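Local coordinates for protein aminotransferase, class III (Thermomicrobium roseum, PDB 6IO1) that acts as a thermostable (S)-enantioselective omega-transaminase, probably moving amino groups between substrates by way of its pyridoxal phosphate cofactor, at residues 102-107 with 115-120; 182-187 with 210-215; 203-208 with 237-242; 270-275 with 340-345. All coordinates share one frame; numbering follows the deposited sequence.

Interaction 1 of 4, residues 102-107 with 115-120; sequences ARLAEL and FQFTSG
L104 lays its CB over one face of the F115 ring, and this CH-pi contact shows how a helix can rest on an aromatic strand residue without any hydrogen bond between them. CB lies 3.7 Å from the ring centroid and 19° off the ring normal, displaced toward the rim near CZ. The backbone follows closely, with A105 N 3.2 Å from F115 CE1 in an oblique approach, while A105 CB meets the edge of the same ring in its plane.

These contacts seat the end of helix 95-107 on strand 112-118, which lies at one margin of the seven-stranded mixed sheet of the fold type I aminotransferase core. Just beyond the strand, G120 holds the N-cap position of helix 121-138 and touches the bound pyridoxamine phosphate.

A second apolar contact involves the F117 ring. With CG beside the backbone N (chi1 -69°), L104 sends CD1 to the edge of that ring, 3.6 Å from CE1, the two side chains arriving from opposite directions. Cutting F115 back to an alanine is likely to open a gap beneath L104 CB and take from A105 CB its aromatic neighbour. On the dimer side, H18 of the second subunit packs against A105.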
loop_
_atom_site.group_PDB
_atom_site.type_symbol
_atom_site.label_atom_id
_atom_site.label_comp_id
_atom_site.label_asym_id
_atom_site.label_seq_id
_atom_site.Cartn_x
_atom_site.Cartn_y
_atom_site.Cartn_z
ATOM N N ALA B 102 13.379 -2.719 16.490
ATOM C CA ALA B 102 14.529 -3.285 17.197
ATOM C C ALA B 102 14.579 -4.805 17.052
ATOM O O ALA B 102 15.650 -5.389 16.817
ATOM C CB ALA B 102 14.486 -2.885 18.672
ATOM N N ARG B 103 13.426 -5.464 17.184
ATOM C CA ARG B 103 13.384 -6.916 17.074
ATOM C C ARG B 103 13.799 -7.376 15.683
ATOM O O ARG B 103 14.521 -8.369 15.541
ATOM C CB ARG B 103 11.983 -7.419 17.412
ATOM C CG ARG B 103 11.901 -8.907 17.659
ATOM C CD ARG B 103 10.594 -9.251 18.337
ATOM N NE ARG B 103 10.556 -10.637 18.785
ATOM C CZ ARG B 103 9.468 -11.230 19.263
ATOM N NH1 ARG B 103 8.325 -10.562 19.333
ATOM N NH2 ARG B 103 9.516 -12.496 19.653
ATOM N N LEU B 104 13.340 -6.675 14.644
ATOM C CA LEU B 104 13.753 -7.007 13.285
ATOM C C LEU B 104 15.238 -6.755 13.077
ATOM O O LEU B 104 15.889 -7.492 12.328
ATOM C CB LEU B 104 12.930 -6.207 12.276
ATOM C CG LEU B 104 11.452 -6.586 12.166
ATOM C CD1 LEU B 104 10.769 -5.754 11.094
ATOM C CD2 LEU B 104 11.294 -8.071 11.884
ATOM N N ALA B 105 15.788 -5.719 13.718
ATOM C CA ALA B 105 17.231 -5.513 13.665
ATOM C C ALA B 105 17.968 -6.715 14.239
ATOM O O ALA B 105 19.017 -7.117 13.725
ATOM C CB ALA B 105 17.612 -4.239 14.415
ATOM N N GLU B 106 17.429 -7.301 15.309
ATOM C CA GLU B 106 18.036 -8.516 15.850
ATOM C C GLU B 106 17.873 -9.694 14.891
ATOM O O GLU B 106 18.833 -10.429 14.624
ATOM C CB GLU B 106 17.439 -8.857 17.216
ATOM C CG GLU B 106 17.909 -10.206 17.752
ATOM C CD GLU B 106 17.550 -10.423 19.209
ATOM O OE1 GLU B 106 17.273 -11.580 19.589
ATOM O OE2 GLU B 106 17.547 -9.437 19.974
ATOM N N LEU B 107 16.661 -9.890 14.365
ATOM C CA LEU B 107 16.365 -11.089 13.582
ATOM C C LEU B 107 17.054 -11.076 12.221
ATOM O O LEU B 107 17.526 -12.119 11.752
ATOM C CB LEU B 107 14.853 -11.245 13.420
ATOM C CG LEU B 107 14.111 -11.601 14.709
ATOM C CD1 LEU B 107 12.611 -11.681 14.473
ATOM C CD2 LEU B 107 14.638 -12.908 15.286
ATOM N N PHE B 115 14.804 0.293 9.764
ATOM C CA PHE B 115 13.578 -0.166 9.126
ATOM C C PHE B 115 12.570 0.960 8.954
ATOM O O PHE B 115 12.415 1.816 9.830
ATOM C CB PHE B 115 12.944 -1.306 9.934
ATOM C CG PHE B 115 13.832 -2.505 10.080
ATOM C CD1 PHE B 115 14.755 -2.580 11.109
ATOM C CD2 PHE B 115 13.752 -3.554 9.181
ATOM C CE1 PHE B 115 15.578 -3.679 11.238
ATOM C CE2 PHE B 115 14.573 -4.657 9.305
ATOM C CZ PHE B 115 15.487 -4.720 10.337
ATOM N N GLN B 116 11.891 0.944 7.808
ATOM C CA GLN B 116 10.717 1.774 7.563
ATOM C C GLN B 116 9.575 0.868 7.135
ATOM O O GLN B 116 9.726 0.077 6.201
ATOM C CB GLN B 116 10.966 2.837 6.491
ATOM C CG GLN B 116 9.785 3.788 6.322
ATOM C CD GLN B 116 10.001 4.814 5.229
ATOM O OE1 GLN B 116 9.420 4.717 4.148
ATOM N NE2 GLN B 116 10.832 5.810 5.507
ATOM N N PHE B 117 8.439 0.988 7.807
ATOM C CA PHE B 117 7.337 0.071 7.574
ATOM C C PHE B 117 6.373 0.598 6.515
ATOM O O PHE B 117 6.352 1.785 6.182
ATOM C CB PHE B 117 6.607 -0.209 8.886
ATOM C CG PHE B 117 7.478 -0.866 9.917
ATOM C CD1 PHE B 117 7.868 -2.186 9.767
ATOM C CD2 PHE B 117 7.932 -0.158 11.017
ATOM C CE1 PHE B 117 8.679 -2.795 10.703
ATOM C CE2 PHE B 117 8.745 -0.763 11.958
ATOM C CZ PHE B 117 9.119 -2.083 11.801
ATOM N N THR B 118 5.593 -0.328 5.962
ATOM C CA THR B 118 4.625 -0.090 4.900
ATOM C C THR B 118 3.421 -0.986 5.178
ATOM O O THR B 118 3.319 -1.608 6.241
ATOM C CB THR B 118 5.214 -0.380 3.510
ATOM O OG1 THR B 118 5.504 -1.779 3.395
ATOM C CG2 THR B 118 6.482 0.428 3.253
ATOM N N SER B 119 2.498 -1.053 4.221
ATOM C CA SER B 119 1.328 -1.911 4.340
ATOM C C SER B 119 1.311 -3.070 3.352
ATOM O O SER B 119 0.362 -3.860 3.371
ATOM C CB SER B 119 0.049 -1.082 4.177
ATOM O OG SER B 119 -0.106 -0.171 5.249
ATOM N N GLY B 120 2.324 -3.208 2.501
ATOM C CA GLY B 120 2.297 -4.283 1.524
ATOM C C GLY B 120 3.624 -4.444 0.821
ATOM O O GLY B 120 4.544 -3.635 0.976
#

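Interaction 2 of 4, residues 182-187 with 210-215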
loop_
_atom_site.group_PDB
_atom_site.type_symbol
_atom_site.label_atom_id
_atom_site.label_comp_id
_atom_site.label_asym_id
_atom_site.label_seq_id
_atom_site.Cartn_x
_atom_site.Cartn_y
_atom_site.Cartn_z
ATOM N N ILE B 182 15.946 -2.735 -16.039
ATOM C CA ILE B 182 16.557 -3.670 -16.975
ATOM C C ILE B 182 16.252 -5.079 -16.493
ATOM O O ILE B 182 16.458 -5.394 -15.315
ATOM C CB ILE B 182 18.075 -3.444 -17.088
ATOM C CG1 ILE B 182 18.356 -2.016 -17.552
ATOM C CG2 ILE B 182 18.699 -4.454 -18.038
ATOM C CD1 ILE B 182 19.655 -1.458 -17.046
ATOM N N HIS B 183 15.772 -5.924 -17.398
ATOM C CA HIS B 183 15.319 -7.263 -17.048
ATOM C C HIS B 183 16.318 -8.297 -17.545
ATOM O O HIS B 183 16.645 -8.331 -18.736
ATOM C CB HIS B 183 13.925 -7.528 -17.610
ATOM C CG HIS B 183 12.862 -6.722 -16.936
ATOM N ND1 HIS B 183 12.447 -5.494 -17.404
ATOM C CD2 HIS B 183 12.168 -6.947 -15.797
ATOM C CE1 HIS B 183 11.524 -5.009 -16.594
ATOM N NE2 HIS B 183 11.336 -5.870 -15.610
ATOM N N LEU B 184 16.797 -9.128 -16.625
ATOM C CA LEU B 184 17.703 -10.224 -16.921
ATOM C C LEU B 184 16.910 -11.519 -17.111
ATOM O O LEU B 184 15.708 -11.587 -16.847
ATOM C CB LEU B 184 18.733 -10.378 -15.801
ATOM C CG LEU B 184 19.612 -9.188 -15.420
ATOM C CD1 LEU B 184 20.156 -9.338 -14.005
ATOM C CD2 LEU B 184 20.752 -9.033 -16.403
ATOM N N THR B 185 17.595 -12.556 -17.588
ATOM C CA THR B 185 16.954 -13.856 -17.734
ATOM C C THR B 185 16.749 -14.512 -16.374
ATOM O O THR B 185 17.546 -14.339 -15.447
ATOM C CB THR B 185 17.774 -14.786 -18.631
ATOM O OG1 THR B 185 18.945 -15.229 -17.934
ATOM C CG2 THR B 185 18.173 -14.085 -19.915
ATOM N N ALA B 186 15.634 -15.235 -16.244
ATOM C CA ALA B 186 15.311 -15.963 -14.996
ATOM C C ALA B 186 16.205 -17.205 -14.887
ATOM O O ALA B 186 16.448 -17.846 -15.928
ATOM C CB ALA B 186 13.851 -16.342 -15.001
ATOM N N PRO B 187 16.667 -17.604 -13.680
ATOM C CA PRO B 187 17.485 -18.810 -13.531
ATOM C C PRO B 187 16.483 -19.971 -13.482
ATOM O O PRO B 187 16.279 -20.546 -12.428
ATOM C CB PRO B 187 18.140 -18.605 -12.159
ATOM C CG PRO B 187 17.113 -17.810 -11.382
ATOM C CD PRO B 187 16.443 -16.916 -12.406
ATOM N N GLU B 210 27.323 -9.823 -16.084
ATOM C CA GLU B 210 28.500 -8.979 -16.266
ATOM C C GLU B 210 28.425 -8.200 -17.574
ATOM O O GLU B 210 28.707 -6.996 -17.613
ATOM C CB GLU B 210 29.771 -9.828 -16.219
ATOM C CG GLU B 210 29.999 -10.548 -14.899
ATOM C CD GLU B 210 31.430 -10.436 -14.417
ATOM O OE1 GLU B 210 31.946 -9.301 -14.341
ATOM O OE2 GLU B 210 32.040 -11.483 -14.120
ATOM N N GLU B 211 28.052 -8.875 -18.664
ATOM C CA GLU B 211 27.989 -8.196 -19.955
ATOM C C GLU B 211 26.881 -7.146 -19.977
ATOM O O GLU B 211 27.045 -6.077 -20.582
ATOM C CB GLU B 211 27.844 -9.227 -21.071
ATOM C CG GLU B 211 29.099 -10.082 -21.178
ATOM C CD GLU B 211 29.218 -10.849 -22.476
ATOM O OE1 GLU B 211 29.783 -10.298 -23.438
ATOM O OE2 GLU B 211 28.781 -12.017 -22.518
ATOM N N THR B 212 25.745 -7.422 -19.327
ATOM C CA THR B 212 24.691 -6.413 -19.235
ATOM C C THR B 212 25.168 -5.193 -18.458
ATOM O O THR B 212 24.915 -4.048 -18.861
ATOM C CB THR B 212 23.443 -7.011 -18.586
ATOM O OG1 THR B 212 22.892 -8.016 -19.446
ATOM C CG2 THR B 212 22.399 -5.927 -18.351
ATOM N N ILE B 213 25.876 -5.419 -17.347
ATOM C CA ILE B 213 26.403 -4.307 -16.562
ATOM C C ILE B 213 27.375 -3.484 -17.395
ATOM O O ILE B 213 27.343 -2.246 -17.375
ATOM C CB ILE B 213 27.068 -4.831 -15.274
ATOM C CG1 ILE B 213 26.015 -5.375 -14.309
ATOM C CG2 ILE B 213 27.889 -3.738 -14.611
ATOM C CD1 ILE B 213 26.605 -6.053 -13.092
ATOM N N GLU B 214 28.247 -4.156 -18.149
ATOM C CA GLU B 214 29.187 -3.441 -19.007
ATOM C C GLU B 214 28.469 -2.622 -20.079
ATOM O O GLU B 214 28.862 -1.485 -20.359
ATOM C CB GLU B 214 30.179 -4.420 -19.634
ATOM C CG GLU B 214 31.239 -4.913 -18.657
ATOM C CD GLU B 214 31.901 -3.780 -17.892
ATOM O OE1 GLU B 214 32.743 -3.073 -18.484
ATOM O OE2 GLU B 214 31.576 -3.593 -16.700
ATOM N N ARG B 215 27.431 -3.184 -20.706
ATOM C CA ARG B 215 26.698 -2.441 -21.733
ATOM C C ARG B 215 26.049 -1.197 -21.158
ATOM O O ARG B 215 26.167 -0.097 -21.715
ATOM C CB ARG B 215 25.618 -3.311 -22.347
ATOM C CG ARG B 215 24.963 -2.739 -23.554
ATOM C CD ARG B 215 23.774 -3.634 -23.833
ATOM N NE ARG B 215 22.699 -3.608 -22.829
ATOM C CZ ARG B 215 21.898 -4.638 -22.519
ATOM N NH1 ARG B 215 22.021 -5.826 -23.111
ATOM N NH2 ARG B 215 20.953 -4.481 -21.601
#
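T212 OG1 is hydrogen-bonded to the backbone oxygen of E208, one turn earlier in its own helix, and the same hydroxyl lies 3.9 Å from L184 CD2 on the neighbouring strand. A threonine used in this way spends its polarity inside the helix and offers the strand a largely apolar surface. Its methyl CG2 stands anti to the backbone N, the counterpart of a chi1 of -66° for OG1, and meets two partners: I182 CG2 at 4.0 Å and L184 CD2 at the same separation. The I182 and T212 side chains pass alongside one another, pointing opposite ways, whereas the L184 side chain slants across the threonine.

Strand 181-184 and helix 198-216 belong to a beta-alpha-beta crossover that continues into the parallel strand 221-226, passing over strand 146-150 between them. The two short segments run nearly antiparallel, their axes 10.5 Å apart at an angle of 163°. On the solvent side, R215 turns the edge of its guanidinium group to I182, with NH2 4.2 Å from CG2.

No hydrogen bond joins 182-187 to 210-215, although T185 OG1 bonds to E208 just before the helix segment; this contact therefore rests on methyl groups, and the T212 hydroxyl is satisfied within the helix.

Interaction 3 of 4, residues 203-208 with 237-242; sequences ARLVQE and VPPDGY
L205, the residue with most surface buried here, points from helix 198-216 toward a type II beta turn that runs from P239 to Y242 and leads into helix 242-253. It is a compact example of a helix packing against the start of the next one, with one leucine methyl doing the work. L205 holds CG beside its backbone N, chi1 -61°, and brings CD1 to within 3.6 Å of Y242 CD1 and 3.8 Å of Y242 CE1. The approach to the ring is oblique, and the two side chains cross at about a right angle.

Y242 is swung toward the leucine by a first torsion of 165°, which sets CG anti to the backbone N. Beyond the apolar flank of the ring, its OH is hydrogen-bonded to R150 NH1, a bond that should fix how far the phenol can shift. The hydroxyl of this buried residue thus has a polar partner, while the CD1 and CE1 flank of the ring meets the leucine methyl.

P239, the third participant, is also covered by F201 and V202 of helix 198-216. G241, at the N-cap of helix 242-253, takes a positive phi of 86°, as the third residue of a type II turn does. The turn is closed by a bond from Y242 N to P239 O of 3.1 Å, and across the contact P239 CG reaches L205 CD1 more loosely, at 4.4 Å.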
loop_
_atom_site.group_PDB
_atom_site.type_symbol
_atom_site.label_atom_id
_atom_site.label_comp_id
_atom_site.label_asym_id
_atom_site.label_seq_id
_atom_site.Cartn_x
_atom_site.Cartn_y
_atom_site.Cartn_z
ATOM N N ALA B 203 27.408 -20.222 -14.522
ATOM C CA ALA B 203 28.428 -19.503 -15.281
ATOM C C ALA B 203 27.796 -18.674 -16.392
ATOM O O ALA B 203 28.174 -17.515 -16.608
ATOM C CB ALA B 203 29.450 -20.485 -15.854
ATOM N N ARG B 204 26.815 -19.247 -17.095
ATOM C CA ARG B 204 26.130 -18.504 -18.150
ATOM C C ARG B 204 25.399 -17.293 -17.583
ATOM O O ARG B 204 25.447 -16.197 -18.160
ATOM C CB ARG B 204 25.132 -19.406 -18.871
ATOM C CG ARG B 204 25.716 -20.486 -19.758
ATOM C CD ARG B 204 24.579 -21.142 -20.524
ATOM N NE ARG B 204 25.024 -22.071 -21.556
ATOM C CZ ARG B 204 24.218 -22.592 -22.475
ATOM N NH1 ARG B 204 22.936 -22.255 -22.499
ATOM N NH2 ARG B 204 24.695 -23.434 -23.381
ATOM N N LEU B 205 24.714 -17.472 -16.450
ATOM C CA LEU B 205 23.985 -16.362 -15.842
ATOM C C LEU B 205 24.932 -15.257 -15.386
ATOM O O LEU B 205 24.645 -14.066 -15.567
ATOM C CB LEU B 205 23.141 -16.872 -14.674
ATOM C CG LEU B 205 22.079 -17.911 -15.042
ATOM C CD1 LEU B 205 21.676 -18.728 -13.825
ATOM C CD2 LEU B 205 20.864 -17.248 -15.677
ATOM N N VAL B 206 26.069 -15.635 -14.796
ATOM C CA VAL B 206 27.056 -14.650 -14.362
ATOM C C VAL B 206 27.604 -13.885 -15.558
ATOM O O VAL B 206 27.777 -12.660 -15.508
ATOM C CB VAL B 206 28.181 -15.340 -13.569
ATOM C CG1 VAL B 206 29.370 -14.407 -13.395
ATOM C CG2 VAL B 206 27.666 -15.810 -12.221
ATOM N N GLN B 207 27.885 -14.597 -16.654
ATOM C CA GLN B 207 28.383 -13.940 -17.858
ATOM C C GLN B 207 27.367 -12.944 -18.399
ATOM O O GLN B 207 27.724 -11.819 -18.781
ATOM C CB GLN B 207 28.716 -14.998 -18.908
ATOM C CG GLN B 207 29.335 -14.479 -20.188
ATOM C CD GLN B 207 29.895 -15.604 -21.036
ATOM O OE1 GLN B 207 31.101 -15.852 -21.041
ATOM N NE2 GLN B 207 29.017 -16.304 -21.745
ATOM N N GLU B 208 26.092 -13.337 -18.427
ATOM C CA GLU B 208 25.056 -12.421 -18.892
ATOM C C GLU B 208 24.968 -11.186 -18.003
ATOM O O GLU B 208 24.858 -10.061 -18.505
ATOM C CB GLU B 208 23.709 -13.133 -18.951
ATOM C CG GLU B 208 22.552 -12.180 -19.144
ATOM C CD GLU B 208 21.231 -12.802 -18.800
ATOM O OE1 GLU B 208 21.180 -14.042 -18.644
ATOM O OE2 GLU B 208 20.240 -12.052 -18.660
ATOM N N VAL B 237 13.281 -22.159 -8.446
ATOM C CA VAL B 237 14.340 -22.407 -7.473
ATOM C C VAL B 237 15.672 -22.222 -8.188
ATOM O O VAL B 237 15.940 -22.910 -9.183
ATOM C CB VAL B 237 14.220 -23.807 -6.852
ATOM C CG1 VAL B 237 15.273 -24.000 -5.773
ATOM C CG2 VAL B 237 12.824 -24.015 -6.283
ATOM N N PRO B 238 16.526 -21.313 -7.729
ATOM C CA PRO B 238 17.767 -21.037 -8.447
ATOM C C PRO B 238 18.723 -22.209 -8.333
ATOM O O PRO B 238 18.635 -23.001 -7.383
ATOM C CB PRO B 238 18.318 -19.796 -7.728
ATOM C CG PRO B 238 17.795 -19.929 -6.339
ATOM C CD PRO B 238 16.421 -20.533 -6.483
ATOM N N PRO B 239 19.641 -22.364 -9.282
ATOM C CA PRO B 239 20.613 -23.452 -9.181
ATOM C C PRO B 239 21.581 -23.196 -8.038
ATOM O O PRO B 239 21.757 -22.067 -7.574
ATOM C CB PRO B 239 21.326 -23.423 -10.537
ATOM C CG PRO B 239 21.179 -22.014 -11.000
ATOM C CD PRO B 239 19.839 -21.552 -10.495
ATOM N N ASP B 240 22.199 -24.277 -7.572
ATOM C CA ASP B 240 23.155 -24.173 -6.479
ATOM C C ASP B 240 24.314 -23.266 -6.870
ATOM O O ASP B 240 24.876 -23.391 -7.962
ATOM C CB ASP B 240 23.658 -25.562 -6.093
ATOM C CG ASP B 240 22.543 -26.471 -5.609
ATOM O OD1 ASP B 240 21.601 -25.965 -4.964
ATOM O OD2 ASP B 240 22.609 -27.690 -5.870
ATOM N N GLY B 241 24.670 -22.349 -5.971
ATOM C CA GLY B 241 25.762 -21.428 -6.209
ATOM C C GLY B 241 25.394 -20.172 -6.970
ATOM O O GLY B 241 26.271 -19.328 -7.196
ATOM N N TYR B 242 24.132 -20.024 -7.378
ATOM C CA TYR B 242 23.723 -18.860 -8.160
ATOM C C TYR B 242 23.871 -17.572 -7.358
ATOM O O TYR B 242 24.509 -16.609 -7.808
ATOM C CB TYR B 242 22.277 -19.045 -8.631
ATOM C CG TYR B 242 21.600 -17.788 -9.136
ATOM C CD1 TYR B 242 21.713 -17.406 -10.465
ATOM C CD2 TYR B 242 20.832 -16.997 -8.290
ATOM C CE1 TYR B 242 21.094 -16.265 -10.937
ATOM C CE2 TYR B 242 20.210 -15.852 -8.751
ATOM C CZ TYR B 242 20.344 -15.491 -10.075
ATOM O OH TYR B 242 19.725 -14.355 -10.542
#

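Interaction 4 of 4, residues 270-275 with 340-345; sequences GTLFGM and ILLAER
A Schellman motif ends helix 328-344, and the turn that forms it supplies L341 and L342, the two leucines that meet L272. R345, with positive phi, is the C-prime residue: L346 N pairs with L341 O, and R345 N makes a weak bond of 3.1 Å to L342 O.

Across the contact L272 divides its two methyls between the two helix residues. CD1 comes within 4.0 Å of L341 CD2, the two side chains meeting at a slant, and CD2 lies 4.3 Å from L342 CD2. With CG anti to the backbone N (chi1 -172°), the leucine reaches over to the helix; that same CG sits 3.7 Å above the plane of the adjacent F273 ring, toward its rim.

The loop that carries L272 is braced by its own chain, since T271 OG1 donates to F273 O at 2.7 Å, the donor standing 51° out of the carbonyl plane. F273 is stacked on F108 and meets F266 edge to face, while the E261 carboxylate receives the backbone N of G274 and of M275. Helix 95-107 lies alongside, its L107 touching L272, and W347 of helix 346-361 packs on L342.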
loop_
_atom_site.group_PDB
_atom_site.type_symbol
_atom_site.label_atom_id
_atom_site.label_comp_id
_atom_site.label_asym_id
_atom_site.label_seq_id
_atom_site.Cartn_x
_atom_site.Cartn_y
_atom_site.Cartn_z
ATOM N N GLY B 270 12.188 -22.860 5.105
ATOM C CA GLY B 270 12.852 -23.756 6.030
ATOM C C GLY B 270 13.828 -23.062 6.952
ATOM O O GLY B 270 14.318 -23.687 7.901
ATOM N N THR B 271 14.125 -21.792 6.694
ATOM C CA THR B 271 14.848 -20.919 7.603
ATOM C C THR B 271 13.998 -19.674 7.797
ATOM O O THR B 271 13.026 -19.451 7.072
ATOM C CB THR B 271 16.233 -20.536 7.067
ATOM O OG1 THR B 271 16.091 -19.910 5.787
ATOM C CG2 THR B 271 17.120 -21.766 6.933
ATOM N N LEU B 272 14.365 -18.856 8.785
ATOM C CA LEU B 272 13.581 -17.654 9.054
ATOM C C LEU B 272 13.525 -16.745 7.832
ATOM O O LEU B 272 12.463 -16.212 7.495
ATOM C CB LEU B 272 14.148 -16.904 10.258
ATOM C CG LEU B 272 13.270 -15.745 10.738
ATOM C CD1 LEU B 272 11.851 -16.229 11.005
ATOM C CD2 LEU B 272 13.857 -15.088 11.975
ATOM N N PHE B 273 14.652 -16.567 7.147
ATOM C CA PHE B 273 14.700 -15.764 5.937
ATOM C C PHE B 273 15.445 -16.515 4.844
ATOM O O PHE B 273 16.331 -17.329 5.117
ATOM C CB PHE B 273 15.362 -14.406 6.191
ATOM C CG PHE B 273 14.674 -13.592 7.246
ATOM C CD1 PHE B 273 13.385 -13.126 7.048
ATOM C CD2 PHE B 273 15.313 -13.296 8.439
ATOM C CE1 PHE B 273 12.745 -12.379 8.018
ATOM C CE2 PHE B 273 14.679 -12.547 9.412
ATOM C CZ PHE B 273 13.394 -12.089 9.202
ATOM N N GLY B 274 15.065 -16.234 3.595
ATOM C CA GLY B 274 15.702 -16.888 2.467
ATOM C C GLY B 274 17.168 -16.537 2.307
ATOM O O GLY B 274 17.941 -17.329 1.759
ATOM N N MET B 275 17.570 -15.342 2.759
ATOM C CA MET B 275 18.978 -14.953 2.682
ATOM C C MET B 275 19.869 -15.957 3.402
ATOM O O MET B 275 20.996 -16.221 2.967
ATOM C CB MET B 275 19.183 -13.539 3.245
ATOM C CG MET B 275 18.837 -13.349 4.721
ATOM S SD MET B 275 18.637 -11.618 5.204
ATOM C CE MET B 275 20.326 -11.135 5.556
ATOM N N ILE B 340 4.943 -16.244 18.347
ATOM C CA ILE B 340 4.468 -17.590 18.037
ATOM C C ILE B 340 5.402 -18.285 17.049
ATOM O O ILE B 340 5.730 -19.467 17.211
ATOM C CB ILE B 340 3.021 -17.539 17.519
ATOM C CG1 ILE B 340 2.091 -17.027 18.619
ATOM C CG2 ILE B 340 2.574 -18.912 17.039
ATOM C CD1 ILE B 340 0.650 -16.896 18.194
ATOM N N LEU B 341 5.840 -17.568 16.012
ATOM C CA LEU B 341 6.687 -18.162 14.981
ATOM C C LEU B 341 8.015 -18.640 15.560
ATOM O O LEU B 341 8.471 -19.751 15.262
ATOM C CB LEU B 341 6.919 -17.147 13.859
ATOM C CG LEU B 341 7.459 -17.636 12.512
ATOM C CD1 LEU B 341 6.414 -18.453 11.773
ATOM C CD2 LEU B 341 7.911 -16.456 11.664
ATOM N N LEU B 342 8.656 -17.808 16.383
ATOM C CA LEU B 342 9.927 -18.190 16.992
ATOM C C LEU B 342 9.740 -19.293 18.026
ATOM O O LEU B 342 10.513 -20.257 18.063
ATOM C CB LEU B 342 10.595 -16.967 17.621
ATOM C CG LEU B 342 10.950 -15.819 16.673
ATOM C CD1 LEU B 342 11.457 -14.617 17.454
ATOM C CD2 LEU B 342 11.973 -16.262 15.639
ATOM N N ALA B 343 8.724 -19.163 18.889
ATOM C CA ALA B 343 8.525 -20.151 19.945
ATOM C C ALA B 343 8.236 -21.530 19.366
ATOM O O ALA B 343 8.765 -22.538 19.848
ATOM C CB ALA B 343 7.392 -19.708 20.872
ATOM N N GLU B 344 7.408 -21.595 18.328
ATOM C CA GLU B 344 7.085 -22.865 17.701
ATOM C C GLU B 344 8.101 -23.268 16.643
ATOM O O GLU B 344 8.021 -24.387 16.126
ATOM C CB GLU B 344 5.679 -22.806 17.094
ATOM C CG GLU B 344 4.597 -22.525 18.130
ATOM C CD GLU B 344 3.195 -22.566 17.555
ATOM O OE1 GLU B 344 3.049 -22.876 16.354
ATOM O OE2 GLU B 344 2.238 -22.286 18.307
ATOM N N ARG B 345 9.057 -22.393 16.333
ATOM C CA ARG B 345 10.135 -22.683 15.391
ATOM C C ARG B 345 9.582 -23.239 14.078
ATOM O O ARG B 345 10.006 -24.285 13.577
ATOM C CB ARG B 345 11.150 -23.631 16.034
ATOM C CG ARG B 345 11.851 -23.023 17.251
ATOM C CD ARG B 345 12.936 -23.932 17.775
ATOM N NE ARG B 345 14.148 -23.740 16.991
ATOM C CZ ARG B 345 14.922 -22.656 17.035
ATOM N NH1 ARG B 345 15.988 -22.597 16.259
ATOM N NH2 ARG B 345 14.649 -21.652 17.857
#

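Followed from the N terminus, interaction 1 comes first and closes a short loop of seven residues between helix 95-107 and strand 112-118. Interactions 2 and 3 then cross, closing loops of 22 residues, mostly helix, and 28 residues: 203-208 falls between 182-187 and 210-215, while 237-242 follows both, and each uses helix 198-216. They meet where T185 OG1 approaches E208 OE1 at 2.6 Å, a probable hydrogen bond. Interactions 1 and 2 reach the same large sheet at its two outermost strands within the chain. Interaction 4 closes the longest loop, 64 residues, tying the region leading into helix 274-278 to the end of helix 328-344, beside helix 95-107 of interaction 1.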